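Side-chain contacts in transcription termination factor NusA (Planctomyces limnophilus, PDB 4MTN), which probably takes part in both transcription termination and antitermination, binding core RNA polymerase and nascent RNA: residues A[176-181]-A[238-243]; A[224-227]-A[232-235]; A[246-251]-A[303-308]. All coordinates share one frame; numbering follows the deposited sequence.

Interaction 1. Residues A[176-181]-A[238-243]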
loop_
_atom_site.group_PDB
_atom_site.type_symbol
_atom_site.label_atom_id
_atom_site.label_comp_id
_atom_site.label_asym_id
_atom_site.label_seq_id
_atom_site.Cartn_x
_atom_site.Cartn_y
_atom_site.Cartn_z
ATOM N N PRO A 176 -0.464 2.363 6.169
ATOM C CA PRO A 176 -1.101 1.714 7.319
ATOM C C PRO A 176 -0.130 0.847 8.117
ATOM O O PRO A 176 -0.220 0.804 9.342
ATOM C CB PRO A 176 -2.190 0.857 6.674
ATOM C CG PRO A 176 -2.546 1.595 5.437
ATOM C CD PRO A 176 -1.268 2.218 4.942
ATOM N N ASP A 177 0.794 0.182 7.430
ATOM C CA ASP A 177 1.761 -0.688 8.089
ATOM C C ASP A 177 2.613 0.057 9.113
ATOM O O ASP A 177 3.099 -0.545 10.068
ATOM C CB ASP A 177 2.672 -1.361 7.060
ATOM C CG ASP A 177 1.968 -2.460 6.290
ATOM O OD1 ASP A 177 0.876 -2.887 6.722
ATOM O OD2 ASP A 177 2.511 -2.902 5.257
ATOM N N PHE A 178 2.793 1.360 8.918
ATOM C CA PHE A 178 3.570 2.162 9.860
ATOM C C PHE A 178 2.892 2.195 11.226
ATOM O O PHE A 178 3.548 2.060 12.259
ATOM C CB PHE A 178 3.763 3.587 9.338
ATOM C CG PHE A 178 4.778 4.384 10.114
ATOM C CD1 PHE A 178 5.839 3.752 10.742
ATOM C CD2 PHE A 178 4.663 5.758 10.227
ATOM C CE1 PHE A 178 6.772 4.479 11.459
ATOM C CE2 PHE A 178 5.593 6.491 10.943
ATOM C CZ PHE A 178 6.648 5.850 11.561
ATOM N N VAL A 179 1.575 2.377 11.224
ATOM C CA VAL A 179 0.797 2.380 12.456
ATOM C C VAL A 179 0.826 1.005 13.111
ATOM O O VAL A 179 0.985 0.885 14.328
ATOM C CB VAL A 179 -0.666 2.791 12.196
ATOM C CG1 VAL A 179 -1.487 2.678 13.470
ATOM C CG2 VAL A 179 -0.725 4.200 11.643
ATOM N N ARG A 180 0.679 -0.030 12.288
ATOM C CA ARG A 180 0.671 -1.409 12.762
ATOM C C ARG A 180 1.967 -1.755 13.487
ATOM O O ARG A 180 1.948 -2.397 14.535
ATOM C CB ARG A 180 0.446 -2.369 11.591
ATOM C CG ARG A 180 0.357 -3.830 11.988
ATOM C CD ARG A 180 0.202 -4.727 10.769
ATOM N NE ARG A 180 -1.121 -4.622 10.160
ATOM C CZ ARG A 180 -2.130 -5.446 10.422
ATOM N NH1 ARG A 180 -1.968 -6.440 11.286
ATOM N NH2 ARG A 180 -3.301 -5.279 9.822
ATOM N N ARG A 181 3.091 -1.317 12.929
ATOM C CA ARG A 181 4.394 -1.563 13.538
ATOM C C ARG A 181 4.540 -0.818 14.860
ATOM O O ARG A 181 4.973 -1.390 15.859
ATOM C CB ARG A 181 5.522 -1.149 12.589
ATOM C CG ARG A 181 5.600 -1.932 11.287
ATOM C CD ARG A 181 6.078 -3.358 11.497
ATOM N NE ARG A 181 4.975 -4.284 11.730
ATOM C CZ ARG A 181 4.271 -4.866 10.764
ATOM N NH1 ARG A 181 4.552 -4.616 9.493
ATOM N NH2 ARG A 181 3.286 -5.700 11.069
ATOM N N GLU A 238 1.169 10.559 18.771
ATOM C CA GLU A 238 2.041 11.727 18.826
ATOM C C GLU A 238 3.254 11.545 17.925
ATOM O O GLU A 238 3.817 12.516 17.422
ATOM C CB GLU A 238 2.486 12.002 20.264
ATOM C CG GLU A 238 1.351 12.392 21.198
ATOM C CD GLU A 238 0.568 13.593 20.701
ATOM O OE1 GLU A 238 1.183 14.514 20.122
ATOM O OE2 GLU A 238 -0.668 13.614 20.886
ATOM N N GLU A 239 3.653 10.293 17.724
ATOM C CA GLU A 239 4.742 9.976 16.809
ATOM C C GLU A 239 4.295 10.203 15.369
ATOM O O GLU A 239 5.117 10.397 14.474
ATOM C CB GLU A 239 5.211 8.533 17.003
ATOM C CG GLU A 239 5.911 8.281 18.331
ATOM C CD GLU A 239 6.081 6.804 18.632
ATOM O OE1 GLU A 239 5.510 5.974 17.894
ATOM O OE2 GLU A 239 6.786 6.471 19.609
ATOM N N LEU A 240 2.984 10.174 15.158
ATOM C CA LEU A 240 2.402 10.399 13.841
ATOM C C LEU A 240 1.990 11.857 13.651
ATOM O O LEU A 240 1.418 12.219 12.623
ATOM C CB LEU A 240 1.201 9.479 13.627
ATOM C CG LEU A 240 1.508 7.984 13.719
ATOM C CD1 LEU A 240 0.243 7.166 13.526
ATOM C CD2 LEU A 240 2.569 7.592 12.703
ATOM N N GLY A 241 2.280 12.689 14.647
ATOM C CA GLY A 241 1.995 14.110 14.558
ATOM C C GLY A 241 0.608 14.514 15.021
ATOM O O GLY A 241 0.063 15.520 14.563
ATOM N N GLY A 242 0.033 13.737 15.932
ATOM C CA GLY A 242 -1.277 14.045 16.475
ATOM C C GLY A 242 -2.406 13.323 15.769
ATOM O O GLY A 242 -3.567 13.723 15.859
ATOM N N GLU A 243 -2.063 12.256 15.057
ATOM C CA GLU A 243 -3.054 11.442 14.363
ATOM C C GLU A 243 -3.953 10.711 15.359
ATOM O O GLU A 243 -3.468 10.081 16.299
ATOM C CB GLU A 243 -2.356 10.444 13.433
ATOM C CG GLU A 243 -3.288 9.499 12.696
ATOM C CD GLU A 243 -2.570 8.695 11.628
ATOM O OE1 GLU A 243 -1.417 9.039 11.294
ATOM O OE2 GLU A 243 -3.158 7.718 11.121
#
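With CG swung anti to the carbonyl carbon (chi1 -59°) and chi2 extended, Leu-240 presents its two methyls to helix 176-186. There Phe-178, whose ring is carried anti to the backbone N (chi1 -168°), and Val-179 receive them. One branch goes to each partner: Leu-240 CD1 meets Val-179 CG2 at 3.6 Å, the two side chains crossing at about a right angle. Leu-240 CD2 comes obliquely to the Phe-178 ring, 3.7 Å from Phe-178 CE2 and as near to Phe-178 CD2, as these side chains slide past each other in opposite directions. A forked leucine suits this place because its two methyls can each cover one of two successive side chains. The contact packs helix 176-186 against the end of helix 231-239 of the NusA-like KH domain, of type II in this family. That end closes in a Schellman motif, in which Gly-241 N bonds back to Glu-238 O at 3.2 Å. Gly-241 and Gly-242 both have positive phi at angles where a beta carbon would press on the preceding carbonyl oxygen. Beyond this turn, Glu-243 sets OE2 4.3 Å from Val-179 CG2; its carboxylate is buried but paired, through OE1, with Arg-202 of strand 195-203.

Interaction 2. Residues A[224-227]-A[232-235]. With SO4 (sulfate ion), chain B; SO4 (sulfate ion), chain C.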
loop_
_atom_site.group_PDB
_atom_site.type_symbol
_atom_site.label_atom_id
_atom_site.label_comp_id
_atom_site.label_asym_id
_atom_site.label_seq_id
_atom_site.Cartn_x
_atom_site.Cartn_y
_atom_site.Cartn_z
ATOM N N ALA A 224 -7.296 -4.254 26.582
ATOM C CA ALA A 224 -5.893 -4.623 26.716
ATOM C C ALA A 224 -4.998 -3.598 26.025
ATOM O O ALA A 224 -3.914 -3.277 26.513
ATOM C CB ALA A 224 -5.651 -6.012 26.148
ATOM N N CYS A 225 -5.458 -3.087 24.887
ATOM C CA CYS A 225 -4.720 -2.067 24.151
ATOM C C CYS A 225 -4.792 -0.720 24.861
ATOM O O CYS A 225 -3.814 0.026 24.898
ATOM C CB CYS A 225 -5.256 -1.933 22.725
ATOM S SG CYS A 225 -5.039 -3.408 21.705
ATOM N N VAL A 226 -5.959 -0.419 25.421
ATOM C CA VAL A 226 -6.166 0.833 26.136
ATOM C C VAL A 226 -5.307 0.897 27.397
ATOM O O VAL A 226 -4.715 1.929 27.705
ATOM C CB VAL A 226 -7.650 1.023 26.512
ATOM C CG1 VAL A 226 -7.834 2.273 27.357
ATOM C CG2 VAL A 226 -8.508 1.093 25.257
ATOM N N GLY A 227 -5.225 -0.216 28.116
ATOM C CA GLY A 227 -4.452 -0.260 29.343
ATOM C C GLY A 227 -5.083 0.580 30.438
ATOM O O GLY A 227 -6.269 0.430 30.736
ATOM N N ARG A 232 -0.397 4.683 25.905
ATOM C CA ARG A 232 0.438 4.029 24.900
ATOM C C ARG A 232 -0.104 4.249 23.493
ATOM O O ARG A 232 0.659 4.414 22.540
ATOM C CB ARG A 232 0.553 2.531 25.188
ATOM C CG ARG A 232 1.262 2.200 26.492
ATOM C CD ARG A 232 1.097 0.732 26.839
ATOM N NE ARG A 232 -0.298 0.315 26.732
ATOM C CZ ARG A 232 -0.739 -0.905 27.015
ATOM N NH1 ARG A 232 0.105 -1.840 27.430
ATOM N NH2 ARG A 232 -2.028 -1.190 26.883
ATOM N N ILE A 233 -1.427 4.247 23.366
ATOM C CA ILE A 233 -2.075 4.498 22.085
ATOM C C ILE A 233 -1.817 5.934 21.630
ATOM O O ILE A 233 -1.549 6.184 20.454
ATOM C CB ILE A 233 -3.592 4.233 22.163
ATOM C CG1 ILE A 233 -3.855 2.743 22.387
ATOM C CG2 ILE A 233 -4.290 4.704 20.900
ATOM C CD1 ILE A 233 -5.316 2.399 22.564
ATOM N N ARG A 234 -1.882 6.872 22.571
ATOM C CA ARG A 234 -1.622 8.274 22.262
ATOM C C ARG A 234 -0.153 8.510 21.922
ATOM O O ARG A 234 0.168 9.397 21.133
ATOM C CB ARG A 234 -2.038 9.173 23.427
ATOM C CG ARG A 234 -3.540 9.355 23.571
ATOM C CD ARG A 234 -3.859 10.491 24.527
ATOM N NE ARG A 234 -3.016 10.441 25.716
ATOM C CZ ARG A 234 -3.285 9.711 26.793
ATOM N NH1 ARG A 234 -4.382 8.966 26.835
ATOM N NH2 ARG A 234 -2.455 9.726 27.828
ATOM N N ASN A 235 0.732 7.719 22.523
ATOM C CA ASN A 235 2.159 7.804 22.225
ATOM C C ASN A 235 2.432 7.533 20.751
ATOM O O ASN A 235 3.243 8.214 20.122
ATOM C CB ASN A 235 2.956 6.826 23.092
ATOM C CG ASN A 235 3.122 7.310 24.519
ATOM O OD1 ASN A 235 3.059 8.509 24.792
ATOM N ND2 ASN A 235 3.344 6.377 25.439
HETATM S S SO4 B . -1.364 2.983 29.169
HETATM O O1 SO4 B . -1.698 2.636 27.792
HETATM O O2 SO4 B . 0.008 3.480 29.229
HETATM O O3 SO4 B . -2.280 4.017 29.640
HETATM O O4 SO4 B . -1.489 1.800 30.014
HETATM S S SO4 C . -0.190 10.558 30.160
HETATM O O1 SO4 C . -1.640 10.491 30.005
HETATM O O2 SO4 C . 0.435 10.657 28.844
HETATM O O3 SO4 C . 0.162 11.729 30.956
HETATM O O4 SO4 C . 0.282 9.353 30.836
#
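NH2 of Arg-232 is shared by two successive carbonyls in the last turn of helix 221-226. It gives a bond of 2.8 Å to Ala-224 O and a weak one of 2.9 Å to Cys-225 O. Both oxygens lie at the guanidinium edge, Ala-224 O only 13° out of its plane, and a bend at chi3 (-49°) turns the group that way. NE makes a weak bond to sulfate O1 (chain B), which the backbone N of Arg-232 meets more directly at 3.1 Å and 168°, while sulfate O4 lies over one guanidinium face. NH1 pairs with Glu-189. Replacing Arg-232 by an alanine would probably leave the two carbonyls without this shared donor, and Glu-189 without its charge partner. Next along the helix, Ile-233 extends CD1 to 4.3 Å from Cys-225 CB and 4.4 Å from Val-226 CG2, adding apolar packing. Gly-227 has positive phi, and a beta carbon would collide with Arg-232 NH2 and the sulfate. Amide nitrogens of Val-228, Arg-229 and Ala-231 also bond sulfate. The chain B ion, probably from the crystallisation liquor, lies at the GXXG turn between two helices, the hallmark of KH domains, and probably mimics an RNA phosphate.

Interaction 3. Residues A[246-251]-A[303-308]; sequences EVVRWN and SKLVGW
Val-248 and Leu-305 meet through one methyl each, CG2 to CD2 at 4.0 Å, and their side chains cross obliquely. The valine rotamer places CG1 anti to the carbonyl carbon and CG2 in the crowded position between the backbone N and that carbon, and it is CG2 that makes the touch. Leu-305 reaches across from helix 297-306 by another route: CG lies anti to the backbone N (chi1 -166°), and chi2 of 69° turns CD1 aside, leaving CD2 extended, anti to CA, as the methyl that reaches the valine. A compact beta-branched residue suits the strand, whereas the longer leucine can span the gap to it from the helix. Trp-250, just past the strand, has CG anti to the backbone N and its indole set nearly perpendicular to its own side-chain stem (chi2 -94°). This carries the six-membered ring to the helix end, where CZ3 comes, edge on, within 4.3 Å of Leu-305 O. That approach is loose; Leu-305 O is taken by Ser-199 OG, and Trp-250 NE1 is bonded to Asp-252 OD1. After Val-306 the helix stops at Gly-307, whose backbone angles would jam a beta carbon against the preceding carbonyl. The contact lies between the three-stranded sheet of the first KH domain and helix 297-306, with Leu-305 also touching Ala-201 and Ala-211 of the other two strands and Ala-261 of helix 254-261.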
loop_
_atom_site.group_PDB
_atom_site.type_symbol
_atom_site.label_atom_id
_atom_site.label_comp_id
_atom_site.label_asym_id
_atom_site.label_seq_id
_atom_site.Cartn_x
_atom_site.Cartn_y
_atom_site.Cartn_z
ATOM N N GLU A 246 -8.347 5.182 16.831
ATOM C CA GLU A 246 -9.492 4.506 17.433
ATOM C C GLU A 246 -9.304 2.995 17.405
ATOM O O GLU A 246 -9.187 2.397 16.337
ATOM C CB GLU A 246 -10.787 4.877 16.707
ATOM C CG GLU A 246 -11.022 6.366 16.545
ATOM C CD GLU A 246 -12.231 6.665 15.680
ATOM O OE1 GLU A 246 -12.966 5.716 15.335
ATOM O OE2 GLU A 246 -12.445 7.848 15.341
ATOM N N VAL A 247 -9.276 2.377 18.581
ATOM C CA VAL A 247 -9.164 0.928 18.668
ATOM C C VAL A 247 -10.521 0.307 18.969
ATOM O O VAL A 247 -11.130 0.599 19.998
ATOM C CB VAL A 247 -8.156 0.496 19.749
ATOM C CG1 VAL A 247 -8.069 -1.019 19.812
ATOM C CG2 VAL A 247 -6.792 1.100 19.470
ATOM N N VAL A 248 -10.996 -0.541 18.063
ATOM C CA VAL A 248 -12.276 -1.212 18.255
ATOM C C VAL A 248 -12.114 -2.728 18.245
ATOM O O VAL A 248 -11.019 -3.245 18.021
ATOM C CB VAL A 248 -13.290 -0.802 17.173
ATOM C CG1 VAL A 248 -13.601 0.684 17.277
ATOM C CG2 VAL A 248 -12.758 -1.144 15.791
ATOM N N ARG A 249 -13.213 -3.436 18.477
ATOM C CA ARG A 249 -13.172 -4.889 18.577
ATOM C C ARG A 249 -13.490 -5.544 17.238
ATOM O O ARG A 249 -14.488 -5.216 16.597
ATOM C CB ARG A 249 -14.149 -5.380 19.648
ATOM C CG ARG A 249 -14.018 -6.859 19.979
ATOM C CD ARG A 249 -15.190 -7.346 20.819
ATOM N NE ARG A 249 -15.259 -6.679 22.117
ATOM C CZ ARG A 249 -14.909 -7.244 23.268
ATOM N NH1 ARG A 249 -14.466 -8.495 23.289
ATOM N NH2 ARG A 249 -15.007 -6.561 24.401
ATOM N N TRP A 250 -12.634 -6.470 16.821
ATOM C CA TRP A 250 -12.864 -7.219 15.593
ATOM C C TRP A 250 -13.874 -8.339 15.817
ATOM O O TRP A 250 -13.900 -8.964 16.876
ATOM C CB TRP A 250 -11.554 -7.801 15.056
ATOM C CG TRP A 250 -11.759 -8.799 13.952
ATOM C CD1 TRP A 250 -11.845 -10.155 14.079
ATOM C CD2 TRP A 250 -11.918 -8.516 12.556
ATOM N NE1 TRP A 250 -12.043 -10.734 12.850
ATOM C CE2 TRP A 250 -12.091 -9.749 11.898
ATOM C CE3 TRP A 250 -11.927 -7.340 11.799
ATOM C CZ2 TRP A 250 -12.271 -9.841 10.519
ATOM C CZ3 TRP A 250 -12.105 -7.433 10.431
ATOM C CH2 TRP A 250 -12.276 -8.675 9.805
ATOM N N ASN A 251 -14.707 -8.581 14.811
ATOM C CA ASN A 251 -15.651 -9.688 14.843
ATOM C C ASN A 251 -15.881 -10.238 13.439
ATOM O O ASN A 251 -15.837 -9.494 12.459
ATOM C CB ASN A 251 -16.975 -9.249 15.472
ATOM C CG ASN A 251 -17.835 -10.424 15.902
ATOM O OD1 ASN A 251 -18.096 -11.340 15.122
ATOM N ND2 ASN A 251 -18.275 -10.406 17.155
ATOM N N SER A 303 -15.440 1.812 6.135
ATOM C CA SER A 303 -15.558 0.996 4.932
ATOM C C SER A 303 -14.277 0.208 4.676
ATOM O O SER A 303 -14.327 -0.990 4.394
ATOM C CB SER A 303 -15.892 1.871 3.723
ATOM O OG SER A 303 -17.153 2.496 3.882
ATOM N N LYS A 304 -13.136 0.885 4.772
ATOM C CA LYS A 304 -11.839 0.233 4.619
ATOM C C LYS A 304 -11.640 -0.859 5.664
ATOM O O LYS A 304 -11.147 -1.944 5.358
ATOM C CB LYS A 304 -10.699 1.249 4.728
ATOM C CG LYS A 304 -10.450 2.089 3.491
ATOM C CD LYS A 304 -9.001 2.561 3.462
ATOM C CE LYS A 304 -8.799 3.724 2.506
ATOM N NZ LYS A 304 -9.367 4.988 3.052
ATOM N N LEU A 305 -12.025 -0.555 6.901
ATOM C CA LEU A 305 -11.839 -1.473 8.019
ATOM C C LEU A 305 -12.662 -2.745 7.845
ATOM O O LEU A 305 -12.164 -3.852 8.054
ATOM C CB LEU A 305 -12.211 -0.786 9.334
ATOM C CG LEU A 305 -11.771 -1.487 10.619
ATOM C CD1 LEU A 305 -10.261 -1.423 10.762
ATOM C CD2 LEU A 305 -12.456 -0.870 11.826
ATOM N N VAL A 306 -13.922 -2.578 7.461
ATOM C CA VAL A 306 -14.826 -3.706 7.271
ATOM C C VAL A 306 -14.520 -4.443 5.968
ATOM O O VAL A 306 -14.490 -5.674 5.931
ATOM C CB VAL A 306 -16.298 -3.245 7.274
ATOM C CG1 VAL A 306 -17.217 -4.365 6.813
ATOM C CG2 VAL A 306 -16.696 -2.761 8.661
ATOM N N GLY A 307 -14.280 -3.683 4.904
ATOM C CA GLY A 307 -14.005 -4.264 3.603
ATOM C C GLY A 307 -15.224 -4.233 2.704
ATOM O O GLY A 307 -15.247 -4.860 1.644
ATOM N N TRP A 308 -16.245 -3.500 3.136
ATOM C CA TRP A 308 -17.460 -3.326 2.350
ATOM C C TRP A 308 -17.721 -1.846 2.102
ATOM O O TRP A 308 -16.978 -0.988 2.580
ATOM C CB TRP A 308 -18.660 -3.957 3.060
ATOM C CG TRP A 308 -18.663 -5.457 3.050
ATOM C CD1 TRP A 308 -17.703 -6.283 3.560
ATOM C CD2 TRP A 308 -19.685 -6.309 2.519
ATOM N NE1 TRP A 308 -18.060 -7.597 3.371
ATOM C CE2 TRP A 308 -19.273 -7.641 2.735
ATOM C CE3 TRP A 308 -20.906 -6.077 1.879
ATOM C CZ2 TRP A 308 -20.039 -8.733 2.333
ATOM C CZ3 TRP A 308 -21.666 -7.163 1.482
ATOM C CH2 TRP A 308 -21.229 -8.474 1.710
#

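In the fold
All three contacts involve the first KH domain, but at different depths. Interaction 1 is buried and mainly apolar across its segments, joining the far end of helix 231-239 to helix 176-186. Interaction 2 uses the start of that helix at the surface, where arginine, carbonyls and sulfate are added to some methyl packing, consistent with a site that probably meets RNA. Interaction 3 is partly buried and sparse, on the strand that follows the helix, and links the sheet to helix 297-306. Interactions 2 and 3 touch directly: Ile-233 CD1 packs on Val-247 CG2 at 3.7 Å. Neighbouring strand residues serve different partners, Val-247 the helices flanking the GXXG turn and Val-248 helix 297-306.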